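Local coordinates for protein geranyltranstransferase (PDB 3P8L) that probably catalyses the magnesium-dependent condensation of isopentenyl diphosphate with geranyl diphosphate to make farnesyl diphosphate, releasing diphosphate, at residues V24-I29 against A41-I46; L57-V62 against Q75-L80; A64-M69 against N286-H291; A193-G198 against L210-A215. All blocks are in the same frame, centred on the assembly; numbering follows the deposited sequence.

Interaction 1 of 4, residues V24-I29 against A41-I46; sequences VMVDFI and AMLYSI
Ile46 sets CG1 anti to its own carbonyl carbon (chi1 -69°) and runs on through an extended chi2, which sends CD1 toward helix 13-31. Met25 leaves that helix with the same kind of first torsion but bends at chi3 (79°), and the bend turns its terminal methyl onto the flank of Ile46: CE of Met25 lies 3.8 Å from CG1 of Ile46, the two chains meeting at a slant. Val26 works with both branches. Its CG2 touches CG2 of Ile46 at 4.1 Å, while CG1 comes to 4.0 Å from CD2 of Leu43, whose side chain crosses that of the valine at about a right angle. The same leucine methyl also lies over the helix backbone, with CD2 of Leu43 4.0 Å from CA of Val26. Ile29 is modelled in two conformers. In one of them CG2 slides alongside Leu43, and CD1 meets CD1 of Ile46 tip to tip at 3.6 Å; these two touches are therefore less certain than the rest.

The packing is wholly apolar, and no hydrogen bond passes between the two segments. Around it, Met25 leans also on Ala78 and Met82 of helix 71-92, and Met42 reaches Ala120 of helix 114-133 as well as Asn155 of the second subunit. With axes about 10.3 Å apart and almost exactly antiparallel (172°), the arrangement is a helical hairpin, formed by the first two helices of the all-alpha isoprenoid synthase fold.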
loop_
_atom_site.group_PDB
_atom_site.type_symbol
_atom_site.label_atom_id
_atom_site.label_comp_id
_atom_site.label_asym_id
_atom_site.label_seq_id
_atom_site.Cartn_x
_atom_site.Cartn_y
_atom_site.Cartn_z
ATOM N N VAL A 24 12.837 -12.708 -6.137
ATOM C CA VAL A 24 11.977 -11.641 -6.686
ATOM C C VAL A 24 11.873 -10.448 -5.708
ATOM O O VAL A 24 12.055 -9.290 -6.104
ATOM C CB VAL A 24 10.591 -12.177 -7.116
ATOM C CG1 VAL A 24 9.627 -11.028 -7.456
ATOM C CG2 VAL A 24 10.747 -13.132 -8.352
ATOM N N MET A 25 11.652 -10.759 -4.431
ATOM C CA MET A 25 11.482 -9.748 -3.378
ATOM C C MET A 25 12.751 -8.920 -3.250
ATOM O O MET A 25 12.707 -7.689 -3.341
ATOM C CB MET A 25 11.179 -10.402 -2.031
ATOM C CG MET A 25 9.790 -10.993 -1.882
ATOM S SD MET A 25 9.557 -11.763 -0.268
ATOM C CE MET A 25 9.266 -10.344 0.673
ATOM N N VAL A 26 13.881 -9.611 -3.090
ATOM C CA VAL A 26 15.170 -8.961 -2.866
ATOM C C VAL A 26 15.579 -8.101 -4.073
ATOM O O VAL A 26 15.981 -6.936 -3.898
ATOM C CB VAL A 26 16.260 -10.005 -2.453
ATOM C CG1 VAL A 26 17.668 -9.475 -2.642
ATOM C CG2 VAL A 26 16.029 -10.483 -1.017
ATOM N N ASP A 27 15.453 -8.663 -5.280
ATOM C CA ASP A 27 15.789 -7.936 -6.505
ATOM C C ASP A 27 14.898 -6.729 -6.641
ATOM O O ASP A 27 15.389 -5.685 -7.009
ATOM C CB ASP A 27 15.609 -8.773 -7.784
ATOM C CG ASP A 27 16.627 -9.905 -7.906
ATOM O OD1 ASP A 27 17.590 -9.942 -7.136
ATOM O OD2 ASP A 27 16.459 -10.778 -8.776
ATOM N N PHE A 28 13.596 -6.890 -6.364
ATOM C CA PHE A 28 12.660 -5.782 -6.483
ATOM C C PHE A 28 13.004 -4.644 -5.532
ATOM O O PHE A 28 12.982 -3.489 -5.946
ATOM C CB PHE A 28 11.182 -6.188 -6.307
ATOM C CG PHE A 28 10.243 -5.087 -6.637
ATOM C CD1 PHE A 28 9.641 -4.331 -5.633
ATOM C CD2 PHE A 28 10.012 -4.748 -7.959
ATOM C CE1 PHE A 28 8.810 -3.277 -5.947
ATOM C CE2 PHE A 28 9.168 -3.687 -8.289
ATOM C CZ PHE A 28 8.569 -2.953 -7.276
ATOM N N ILE A 29 13.346 -4.978 -4.290
ATOM C CA ILE A 29 13.694 -3.958 -3.295
ATOM C C ILE A 29 15.019 -3.272 -3.659
ATOM O O ILE A 29 15.121 -2.051 -3.607
ATOM C CB ILE A 29 13.704 -4.521 -1.843
ATOM C CG1 ILE A 29 12.309 -4.449 -1.232
ATOM C CG2 ILE A 29 14.601 -3.705 -0.927
ATOM C CD1 ILE A 29 11.461 -5.657 -1.453
ATOM N N ALA A 41 16.933 -1.428 5.378
ATOM C CA ALA A 41 16.018 -1.727 6.462
ATOM C C ALA A 41 14.919 -2.699 6.004
ATOM O O ALA A 41 14.570 -3.649 6.728
ATOM C CB ALA A 41 15.440 -0.447 7.008
ATOM N N MET A 42 14.433 -2.501 4.780
ATOM C CA MET A 42 13.464 -3.431 4.184
ATOM C C MET A 42 14.106 -4.800 3.967
ATOM O O MET A 42 13.516 -5.821 4.311
ATOM C CB MET A 42 12.867 -2.849 2.881
ATOM C CG MET A 42 11.960 -1.631 3.123
ATOM S SD MET A 42 11.112 -0.788 1.743
ATOM C CE MET A 42 12.545 -0.367 0.788
ATOM N N LEU A 43 15.315 -4.822 3.401
ATOM C CA LEU A 43 16.031 -6.084 3.182
ATOM C C LEU A 43 16.337 -6.783 4.505
ATOM O O LEU A 43 16.326 -8.001 4.578
ATOM C CB LEU A 43 17.333 -5.870 2.401
ATOM C CG LEU A 43 17.316 -5.521 0.909
ATOM C CD1 LEU A 43 18.739 -5.225 0.391
ATOM C CD2 LEU A 43 16.688 -6.643 0.077
ATOM N N TYR A 44 16.610 -6.017 5.562
ATOM C CA TYR A 44 16.842 -6.642 6.859
ATOM C C TYR A 44 15.664 -7.535 7.259
ATOM O O TYR A 44 15.854 -8.714 7.599
ATOM C CB TYR A 44 17.104 -5.602 7.955
ATOM C CG TYR A 44 17.177 -6.228 9.332
ATOM C CD1 TYR A 44 18.333 -6.893 9.747
ATOM C CD2 TYR A 44 16.117 -6.126 10.223
ATOM C CE1 TYR A 44 18.423 -7.469 11.017
ATOM C CE2 TYR A 44 16.177 -6.722 11.495
ATOM C CZ TYR A 44 17.349 -7.396 11.876
ATOM O OH TYR A 44 17.459 -7.977 13.118
ATOM N N SER A 45 14.457 -6.985 7.181
ATOM C CA SER A 45 13.271 -7.689 7.640
ATOM C C SER A 45 12.876 -8.849 6.727
ATOM O O SER A 45 12.303 -9.824 7.196
ATOM C CB SER A 45 12.103 -6.728 7.788
ATOM O OG SER A 45 12.301 -5.854 8.885
ATOM N N ILE A 46 13.181 -8.731 5.437
ATOM C CA ILE A 46 13.037 -9.855 4.501
ATOM C C ILE A 46 14.028 -10.990 4.830
ATOM O O ILE A 46 13.620 -12.157 4.992
ATOM C CB ILE A 46 13.189 -9.383 3.024
ATOM C CG1 ILE A 46 12.003 -8.524 2.613
ATOM C CG2 ILE A 46 13.306 -10.569 2.055
ATOM C CD1 ILE A 46 12.323 -7.643 1.448
#

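Interaction 2 of 4, residues L57-V62 against Q75-L80; sequences LVLTTV and QVAASL
Val58 and Ala77 form the middle of this contact, a pairing of antiparallel helices in the helical bundle of the isoprenoid synthase fold. Val58 has more surface buried here than any other residue of the two segments, and it fans its branches over three partners. With CG1 anti to the backbone N (chi1 177°), that methyl points to CG1 of Val76 at a relaxed 4.4 Å, leaving CG2 to run alongside Leu80, whose CD2 is 3.8 Å away; the two side chains slide past each other in opposite directions. Between these branches, CB of Val58 faces CB of Ala77 at 4.3 Å. So short a side chain lets the backbones approach, CA of Val58 lying 6.0 Å from CA of Ala77. The alanine methyl also receives Leu59, which turns its CG to within 4.2 Å of CB of Ala77.

Helix 175-200 closes over one flank, with Ala193 against Leu80 and Leu200 against Val58, and on another side Val76 rests on Leu132 of helix 114-133. Helix 71-92 itself ends in the first two aspartates of the DDLPAMD sequence, the first aspartate-rich motif, which in relatives binds magnesium and diphosphate. Inside helix 53-64 the buried Thr61 hydroxyl is satisfied in apolar surroundings: its OG1 donates to O of Leu57 at 2.8 Å, while N of Thr61 bonds to the same oxygen from the opposite face of its plane.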
loop_
_atom_site.group_PDB
_atom_site.type_symbol
_atom_site.label_atom_id
_atom_site.label_comp_id
_atom_site.label_asym_id
_atom_site.label_seq_id
_atom_site.Cartn_x
_atom_site.Cartn_y
_atom_site.Cartn_z
ATOM N N LEU A 57 1.602 -21.026 0.135
ATOM C CA LEU A 57 0.206 -21.334 -0.235
ATOM C C LEU A 57 -0.137 -21.009 -1.689
ATOM O O LEU A 57 -0.736 -21.843 -2.376
ATOM C CB LEU A 57 -0.771 -20.642 0.713
ATOM C CG LEU A 57 -0.909 -21.279 2.096
ATOM C CD1 LEU A 57 -1.643 -20.304 3.009
ATOM C CD2 LEU A 57 -1.634 -22.625 2.020
ATOM N N VAL A 58 0.267 -19.820 -2.157
ATOM C CA VAL A 58 0.078 -19.419 -3.553
ATOM C C VAL A 58 0.621 -20.496 -4.500
ATOM O O VAL A 58 -0.104 -20.991 -5.361
ATOM C CB VAL A 58 0.749 -18.058 -3.894
ATOM C CG1 VAL A 58 0.589 -17.734 -5.374
ATOM C CG2 VAL A 58 0.156 -16.915 -3.075
ATOM N N LEU A 59 1.883 -20.853 -4.303
ATOM C CA LEU A 59 2.604 -21.766 -5.189
ATOM C C LEU A 59 2.124 -23.221 -5.088
ATOM O O LEU A 59 2.030 -23.929 -6.103
ATOM C CB LEU A 59 4.107 -21.671 -4.936
ATOM C CG LEU A 59 4.708 -20.282 -5.216
ATOM C CD1 LEU A 59 6.186 -20.356 -5.047
ATOM C CD2 LEU A 59 4.371 -19.727 -6.613
ATOM N N THR A 60 1.771 -23.639 -3.877
ATOM C CA THR A 60 1.247 -24.972 -3.659
ATOM C C THR A 60 -0.092 -25.129 -4.385
ATOM O O THR A 60 -0.375 -26.190 -4.951
ATOM C CB THR A 60 1.149 -25.284 -2.155
ATOM O OG1 THR A 60 2.445 -25.095 -1.556
ATOM C CG2 THR A 60 0.713 -26.721 -1.910
ATOM N N THR A 61 -0.887 -24.060 -4.398
ATOM C CA THR A 61 -2.216 -24.073 -5.011
ATOM C C THR A 61 -2.068 -24.203 -6.531
ATOM O O THR A 61 -2.783 -24.983 -7.153
ATOM C CB THR A 61 -3.054 -22.841 -4.575
ATOM O OG1 THR A 61 -3.232 -22.898 -3.156
ATOM C CG2 THR A 61 -4.424 -22.816 -5.233
ATOM N N VAL A 62 -1.112 -23.469 -7.101
ATOM C CA VAL A 62 -0.776 -23.573 -8.524
ATOM C C VAL A 62 -0.288 -25.007 -8.859
ATOM O O VAL A 62 -0.660 -25.572 -9.902
ATOM C CB VAL A 62 0.267 -22.494 -8.933
ATOM C CG1 VAL A 62 0.732 -22.667 -10.382
ATOM C CG2 VAL A 62 -0.311 -21.088 -8.744
ATOM N N GLN A 75 6.048 -13.649 -8.730
ATOM C CA GLN A 75 5.772 -12.238 -8.525
ATOM C C GLN A 75 4.586 -12.005 -7.598
ATOM O O GLN A 75 4.690 -11.183 -6.677
ATOM C CB GLN A 75 5.610 -11.498 -9.860
ATOM C CG GLN A 75 6.949 -11.365 -10.588
ATOM C CD GLN A 75 6.827 -10.789 -11.979
ATOM O OE1 GLN A 75 5.864 -11.059 -12.690
ATOM N NE2 GLN A 75 7.806 -9.986 -12.371
ATOM N N VAL A 76 3.482 -12.726 -7.827
ATOM C CA VAL A 76 2.310 -12.672 -6.949
ATOM C C VAL A 76 2.650 -13.147 -5.531
ATOM O O VAL A 76 2.220 -12.529 -4.554
ATOM C CB VAL A 76 1.093 -13.463 -7.524
ATOM C CG1 VAL A 76 -0.083 -13.539 -6.527
ATOM C CG2 VAL A 76 0.582 -12.801 -8.813
ATOM N N ALA A 77 3.412 -14.246 -5.435
ATOM C CA ALA A 77 3.830 -14.802 -4.158
ATOM C C ALA A 77 4.683 -13.775 -3.381
ATOM O O ALA A 77 4.487 -13.596 -2.195
ATOM C CB ALA A 77 4.595 -16.136 -4.341
ATOM N N ALA A 78 5.566 -13.084 -4.097
ATOM C CA ALA A 78 6.466 -12.087 -3.536
ATOM C C ALA A 78 5.733 -10.837 -3.028
ATOM O O ALA A 78 6.031 -10.345 -1.926
ATOM C CB ALA A 78 7.543 -11.737 -4.569
ATOM N N SER A 79 4.768 -10.359 -3.819
ATOM C CA SER A 79 3.914 -9.230 -3.440
ATOM C C SER A 79 3.164 -9.515 -2.134
ATOM O O SER A 79 3.145 -8.678 -1.218
ATOM C CB SER A 79 2.920 -8.906 -4.559
ATOM O OG SER A 79 3.571 -8.282 -5.651
ATOM N N LEU A 80 2.572 -10.705 -2.035
ATOM C CA LEU A 80 1.887 -11.114 -0.803
ATOM C C LEU A 80 2.825 -11.193 0.413
ATOM O O LEU A 80 2.489 -10.709 1.519
ATOM C CB LEU A 80 1.168 -12.453 -1.023
ATOM C CG LEU A 80 0.412 -13.071 0.145
ATOM C CD1 LEU A 80 -0.677 -12.143 0.645
ATOM C CD2 LEU A 80 -0.168 -14.456 -0.239
#

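Interaction 3 of 4, residues A64-M69 against N286-H291; sequences AFQKEM and NFSEEH
Ala64, the last residue of helix 53-64, and Phe65 just beyond it meet Phe287 and Ser288 in the closely packed half of the contact. The carbonyl oxygen of Ala64 takes a hydrogen bond from N of Ser288 at 2.7 Å, with the donor in the carbonyl plane. CB of Ala64 rests 3.7 Å from CE1 of Phe287, and the same ring carbon lies over one face of the Phe65 ring, toward its rim. The two rings have centroids 5.1 Å apart and planes inclined at 45°. Ile280 of helix 259-283 touches both aromatics.

Away from the rings the contact loosens into polar side chains. Gln66, whose backbone turns into the left-handed helical region, extends its chain so that NE2 donates to OG of Ser288 at 2.9 Å, nearly straight (169°) and close to the plane of the amide. Its OE1 receives a weak bond from ND2 of the exposed Asn286, at 3.3 Å, the two amide planes standing 65° apart. Polyhistidine-tag residues also lie here: O of His8 partners NE2 of His291, and His6 bonds to the backbone of Gln66.

The Gln66 bonding is thus consistent with the modelled amide orientation, though the OE1 bond is weak and the serine hydroxyl could serve either way; the Ala64 carbonyl at the helix end takes its bond from a segment more than 200 residues distant.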
loop_
_atom_site.group_PDB
_atom_site.type_symbol
_atom_site.label_atom_id
_atom_site.label_comp_id
_atom_site.label_asym_id
_atom_site.label_seq_id
_atom_site.Cartn_x
_atom_site.Cartn_y
_atom_site.Cartn_z
ATOM N N ALA A 64 -1.057 -27.828 -7.165
ATOM C CA ALA A 64 -2.264 -28.649 -7.082
ATOM C C ALA A 64 -3.070 -28.737 -8.396
ATOM O O ALA A 64 -3.640 -29.784 -8.684
ATOM C CB ALA A 64 -3.146 -28.176 -5.947
ATOM N N PHE A 65 -3.098 -27.657 -9.179
ATOM C CA PHE A 65 -3.798 -27.639 -10.482
ATOM C C PHE A 65 -2.889 -27.959 -11.674
ATOM O O PHE A 65 -3.247 -27.695 -12.829
ATOM C CB PHE A 65 -4.516 -26.300 -10.717
ATOM C CG PHE A 65 -5.612 -26.024 -9.739
ATOM C CD1 PHE A 65 -5.438 -25.067 -8.748
ATOM C CD2 PHE A 65 -6.815 -26.729 -9.791
ATOM C CE1 PHE A 65 -6.430 -24.806 -7.826
ATOM C CE2 PHE A 65 -7.819 -26.472 -8.868
ATOM C CZ PHE A 65 -7.625 -25.508 -7.880
ATOM N N GLN A 66 -1.719 -28.515 -11.367
ATOM C CA GLN A 66 -0.782 -29.077 -12.327
ATOM C C GLN A 66 -0.335 -28.095 -13.398
ATOM O O GLN A 66 -0.212 -28.447 -14.571
ATOM C CB GLN A 66 -1.332 -30.383 -12.931
ATOM C CG GLN A 66 -1.334 -31.556 -11.934
ATOM C CD GLN A 66 -2.217 -32.723 -12.363
ATOM O OE1 GLN A 66 -2.631 -32.812 -13.516
ATOM N NE2 GLN A 66 -2.505 -33.625 -11.431
ATOM N N LYS A 67 -0.111 -26.853 -12.983
ATOM C CA LYS A 67 0.406 -25.828 -13.879
ATOM C C LYS A 67 1.894 -25.651 -13.614
ATOM O O LYS A 67 2.323 -25.672 -12.462
ATOM C CB LYS A 67 -0.344 -24.517 -13.662
ATOM C CG LYS A 67 0.203 -23.339 -14.450
ATOM C CD LYS A 67 -0.547 -22.070 -14.113
ATOM C CE LYS A 67 0.405 -20.931 -13.799
ATOM N NZ LYS A 67 1.501 -20.781 -14.781
ATOM N N GLU A 68 2.685 -25.500 -14.669
ATOM C CA GLU A 68 4.100 -25.217 -14.485
ATOM C C GLU A 68 4.273 -23.778 -13.986
ATOM O O GLU A 68 3.607 -22.871 -14.485
ATOM C CB GLU A 68 4.868 -25.426 -15.787
ATOM C CG GLU A 68 6.378 -25.494 -15.592
ATOM C CD GLU A 68 7.142 -25.557 -16.900
ATOM O OE1 GLU A 68 8.341 -25.906 -16.855
ATOM O OE2 GLU A 68 6.554 -25.257 -17.965
ATOM N N MET A 69 5.148 -23.596 -12.994
ATOM C CA MET A 69 5.437 -22.286 -12.416
ATOM C C MET A 69 6.000 -21.335 -13.447
ATOM O O MET A 69 6.877 -21.697 -14.223
ATOM C CB MET A 69 6.449 -22.394 -11.268
ATOM C CG MET A 69 5.934 -23.047 -10.035
ATOM S SD MET A 69 4.433 -22.347 -9.368
ATOM C CE MET A 69 3.954 -23.793 -8.517
ATOM N N ASN A 286 -7.678 -32.686 -13.658
ATOM C CA ASN A 286 -6.260 -32.476 -13.394
ATOM C C ASN A 286 -6.041 -31.766 -12.060
ATOM O O ASN A 286 -5.949 -30.537 -11.996
ATOM C CB ASN A 286 -5.616 -31.695 -14.543
ATOM C CG ASN A 286 -5.592 -32.483 -15.843
ATOM O OD1 ASN A 286 -6.265 -32.125 -16.809
ATOM N ND2 ASN A 286 -4.821 -33.568 -15.869
ATOM N N PHE A 287 -5.967 -32.554 -10.994
ATOM C CA PHE A 287 -5.845 -32.007 -9.654
ATOM C C PHE A 287 -5.049 -32.919 -8.716
ATOM O O PHE A 287 -5.498 -34.016 -8.381
ATOM C CB PHE A 287 -7.232 -31.706 -9.080
ATOM C CG PHE A 287 -7.204 -30.963 -7.779
ATOM C CD1 PHE A 287 -6.719 -29.661 -7.717
ATOM C CD2 PHE A 287 -7.677 -31.557 -6.620
ATOM C CE1 PHE A 287 -6.689 -28.965 -6.514
ATOM C CE2 PHE A 287 -7.653 -30.873 -5.412
ATOM C CZ PHE A 287 -7.149 -29.574 -5.357
ATOM N N SER A 288 -3.862 -32.458 -8.315
ATOM C CA SER A 288 -3.031 -33.157 -7.329
ATOM C C SER A 288 -3.404 -32.702 -5.916
ATOM O O SER A 288 -2.812 -31.755 -5.384
ATOM C CB SER A 288 -1.537 -32.896 -7.577
ATOM O OG SER A 288 -1.124 -33.338 -8.861
ATOM N N GLU A 289 -4.377 -33.388 -5.317
ATOM C CA GLU A 289 -4.916 -33.045 -3.988
ATOM C C GLU A 289 -3.898 -33.031 -2.846
ATOM O O GLU A 289 -4.063 -32.275 -1.873
ATOM C CB GLU A 289 -6.077 -33.984 -3.616
ATOM C CG GLU A 289 -5.880 -35.434 -4.059
ATOM C CD GLU A 289 -6.904 -36.373 -3.462
ATOM O OE1 GLU A 289 -6.761 -36.736 -2.274
ATOM O OE2 GLU A 289 -7.850 -36.759 -4.187
ATOM N N GLU A 290 -2.857 -33.861 -2.971
ATOM C CA GLU A 290 -1.862 -34.066 -1.898
ATOM C C GLU A 290 -1.112 -32.792 -1.551
ATOM O O GLU A 290 -0.750 -32.600 -0.400
ATOM C CB GLU A 290 -0.839 -35.157 -2.238
ATOM C CG GLU A 290 -1.304 -36.229 -3.210
ATOM C CD GLU A 290 -0.963 -35.887 -4.657
ATOM O OE1 GLU A 290 0.217 -35.563 -4.942
ATOM O OE2 GLU A 290 -1.880 -35.948 -5.507
ATOM N N HIS A 291 -0.876 -31.935 -2.540
ATOM C CA HIS A 291 -0.228 -30.650 -2.296
ATOM C C HIS A 291 -0.961 -29.847 -1.219
ATOM O O HIS A 291 -0.364 -29.456 -0.219
ATOM C CB HIS A 291 -0.058 -29.851 -3.585
ATOM C CG HIS A 291 1.095 -30.308 -4.414
ATOM N ND1 HIS A 291 2.403 -30.122 -4.024
ATOM C CD2 HIS A 291 1.140 -30.962 -5.599
ATOM C CE1 HIS A 291 3.208 -30.632 -4.940
ATOM N NE2 HIS A 291 2.467 -31.138 -5.909
#

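Interaction 4 of 4, residues A193-G198 against L210-A215; sequences ALIAGG and LLTQFA
Leu194 is pressed hardest into the neighbouring helix, and it does so in a less common shape. Both torsions are negative (chi1 -89°, chi2 -70°), which folds the branched end over the turn holding Leu211, Phe214 and Ala215. CB of Leu194 lies 3.5 Å from the backbone O of Leu211, CD1 meets CD2 of the Phe214 ring at 3.6 Å, and CG sits 3.7 Å from CB of Ala215. Leu211 answers in an ordinary extended form, its CD1 laid against the backbone of Gly198 at 3.6 Å from CA, a place left clear because the glycine has no side chain. Along the outer edge, CG1 of Ile195 crosses Thr212 at 3.3 Å from OG1; that hydroxyl is bonded to O of Ile208 one turn earlier in its own helix.

Phe214 packs on Val276 and Leu277 of helix 259-283, and Leu194 also packs on Leu57. Axes only 8.3 Å apart and inclined at 152° describe a tight antiparallel helical hairpin of the isoprenoid synthase fold, whose second helix, 205-230, ends in the DDLLD sequence, the second aspartate-rich motif of the prenyltransferase family.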
loop_
_atom_site.group_PDB
_atom_site.type_symbol
_atom_site.label_atom_id
_atom_site.label_comp_id
_atom_site.label_asym_id
_atom_site.label_seq_id
_atom_site.Cartn_x
_atom_site.Cartn_y
_atom_site.Cartn_z
ATOM N N ALA A 193 -4.212 -15.788 -0.706
ATOM C CA ALA A 193 -3.220 -16.708 -1.278
ATOM C C ALA A 193 -3.897 -17.810 -2.119
ATOM O O ALA A 193 -3.445 -18.124 -3.221
ATOM C CB ALA A 193 -2.357 -17.328 -0.200
ATOM N N LEU A 194 -4.977 -18.373 -1.587
ATOM C CA LEU A 194 -5.746 -19.434 -2.278
ATOM C C LEU A 194 -6.487 -18.948 -3.534
ATOM O O LEU A 194 -6.416 -19.597 -4.598
ATOM C CB LEU A 194 -6.698 -20.136 -1.298
ATOM C CG LEU A 194 -6.177 -21.354 -0.512
ATOM C CD1 LEU A 194 -5.987 -22.544 -1.427
ATOM C CD2 LEU A 194 -4.895 -21.070 0.293
ATOM N N ILE A 195 -7.168 -17.806 -3.403
ATOM C CA ILE A 195 -7.786 -17.087 -4.515
ATOM C C ILE A 195 -6.789 -16.821 -5.616
ATOM O O ILE A 195 -7.055 -17.148 -6.778
ATOM C CB ILE A 195 -8.440 -15.742 -4.047
ATOM C CG1 ILE A 195 -9.670 -16.023 -3.188
ATOM C CG2 ILE A 195 -8.801 -14.833 -5.230
ATOM C CD1 ILE A 195 -10.339 -14.779 -2.676
ATOM N N ALA A 196 -5.629 -16.259 -5.257
ATOM C CA ALA A 196 -4.599 -15.975 -6.237
ATOM C C ALA A 196 -4.087 -17.234 -6.928
ATOM O O ALA A 196 -3.864 -17.221 -8.139
ATOM C CB ALA A 196 -3.430 -15.198 -5.619
ATOM N N GLY A 197 -3.852 -18.292 -6.153
ATOM C CA GLY A 197 -3.520 -19.607 -6.713
ATOM C C GLY A 197 -4.527 -20.051 -7.775
ATOM O O GLY A 197 -4.135 -20.432 -8.874
ATOM N N GLY A 198 -5.818 -19.953 -7.453
ATOM C CA GLY A 198 -6.897 -20.231 -8.421
ATOM C C GLY A 198 -6.900 -19.398 -9.693
ATOM O O GLY A 198 -7.131 -19.923 -10.783
ATOM N N LEU A 210 -14.478 -22.434 -3.750
ATOM C CA LEU A 210 -14.092 -23.576 -2.916
ATOM C C LEU A 210 -12.677 -23.421 -2.307
ATOM O O LEU A 210 -12.453 -23.754 -1.144
ATOM C CB LEU A 210 -14.182 -24.873 -3.725
ATOM C CG LEU A 210 -15.587 -25.428 -4.029
ATOM C CD1 LEU A 210 -15.488 -26.755 -4.784
ATOM C CD2 LEU A 210 -16.413 -25.606 -2.749
ATOM N N LEU A 211 -11.737 -22.910 -3.101
ATOM C CA LEU A 211 -10.377 -22.609 -2.621
ATOM C C LEU A 211 -10.407 -21.618 -1.454
ATOM O O LEU A 211 -9.664 -21.759 -0.490
ATOM C CB LEU A 211 -9.533 -22.057 -3.767
ATOM C CG LEU A 211 -9.155 -23.074 -4.833
ATOM C CD1 LEU A 211 -8.582 -22.372 -6.054
ATOM C CD2 LEU A 211 -8.198 -24.102 -4.277
ATOM N N THR A 212 -11.317 -20.651 -1.543
ATOM C CA THR A 212 -11.577 -19.681 -0.483
ATOM C C THR A 212 -12.032 -20.318 0.827
ATOM O O THR A 212 -11.585 -19.929 1.915
ATOM C CB THR A 212 -12.631 -18.689 -0.968
ATOM O OG1 THR A 212 -12.130 -18.031 -2.130
ATOM C CG2 THR A 212 -12.999 -17.664 0.115
ATOM N N GLN A 213 -12.909 -21.307 0.717
ATOM C CA GLN A 213 -13.402 -22.035 1.875
ATOM C C GLN A 213 -12.284 -22.841 2.495
ATOM O O GLN A 213 -12.155 -22.900 3.731
ATOM C CB GLN A 213 -14.559 -22.966 1.481
ATOM C CG GLN A 213 -15.894 -22.264 1.248
ATOM C CD GLN A 213 -16.993 -23.232 0.811
ATOM O OE1 GLN A 213 -17.292 -24.209 1.503
ATOM N NE2 GLN A 213 -17.594 -22.962 -0.340
ATOM N N PHE A 214 -11.485 -23.479 1.643
ATOM C CA PHE A 214 -10.283 -24.169 2.113
ATOM C C PHE A 214 -9.381 -23.235 2.932
ATOM O O PHE A 214 -8.934 -23.604 4.017
ATOM C CB PHE A 214 -9.478 -24.748 0.945
ATOM C CG PHE A 214 -8.194 -25.395 1.372
ATOM C CD1 PHE A 214 -8.182 -26.709 1.823
ATOM C CD2 PHE A 214 -6.993 -24.685 1.342
ATOM C CE1 PHE A 214 -6.985 -27.316 2.224
ATOM C CE2 PHE A 214 -5.801 -25.272 1.748
ATOM C CZ PHE A 214 -5.793 -26.603 2.181
ATOM N N ALA A 215 -9.117 -22.043 2.395
ATOM C CA ALA A 215 -8.268 -21.043 3.075
ATOM C C ALA A 215 -8.822 -20.653 4.425
ATOM O O ALA A 215 -8.081 -20.592 5.414
ATOM C CB ALA A 215 -8.119 -19.810 2.210
#

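Interactions 1, 2 and 4 each join antiparallel helices of the bundle that are close in sequence, while interaction 3 draws the loop after helix 53-64 to the start of helix 289-298 and encloses interaction 4 along the chain. Interaction 1 lies across the chain's centre from interaction 4, their centres 26 Å apart. Interaction 2 bridges them: its centre is 17 Å from interaction 1 and 11 Å from interaction 4, and it touches both. Interaction 3, centred 14 Å from interaction 2, touches it through Met69 on Leu59, their segments alternating along the chain, and meets interaction 4 through Phe65 and Leu211. Local apolar hairpins and one distant, partly polar closure thus join into a continuous helical body.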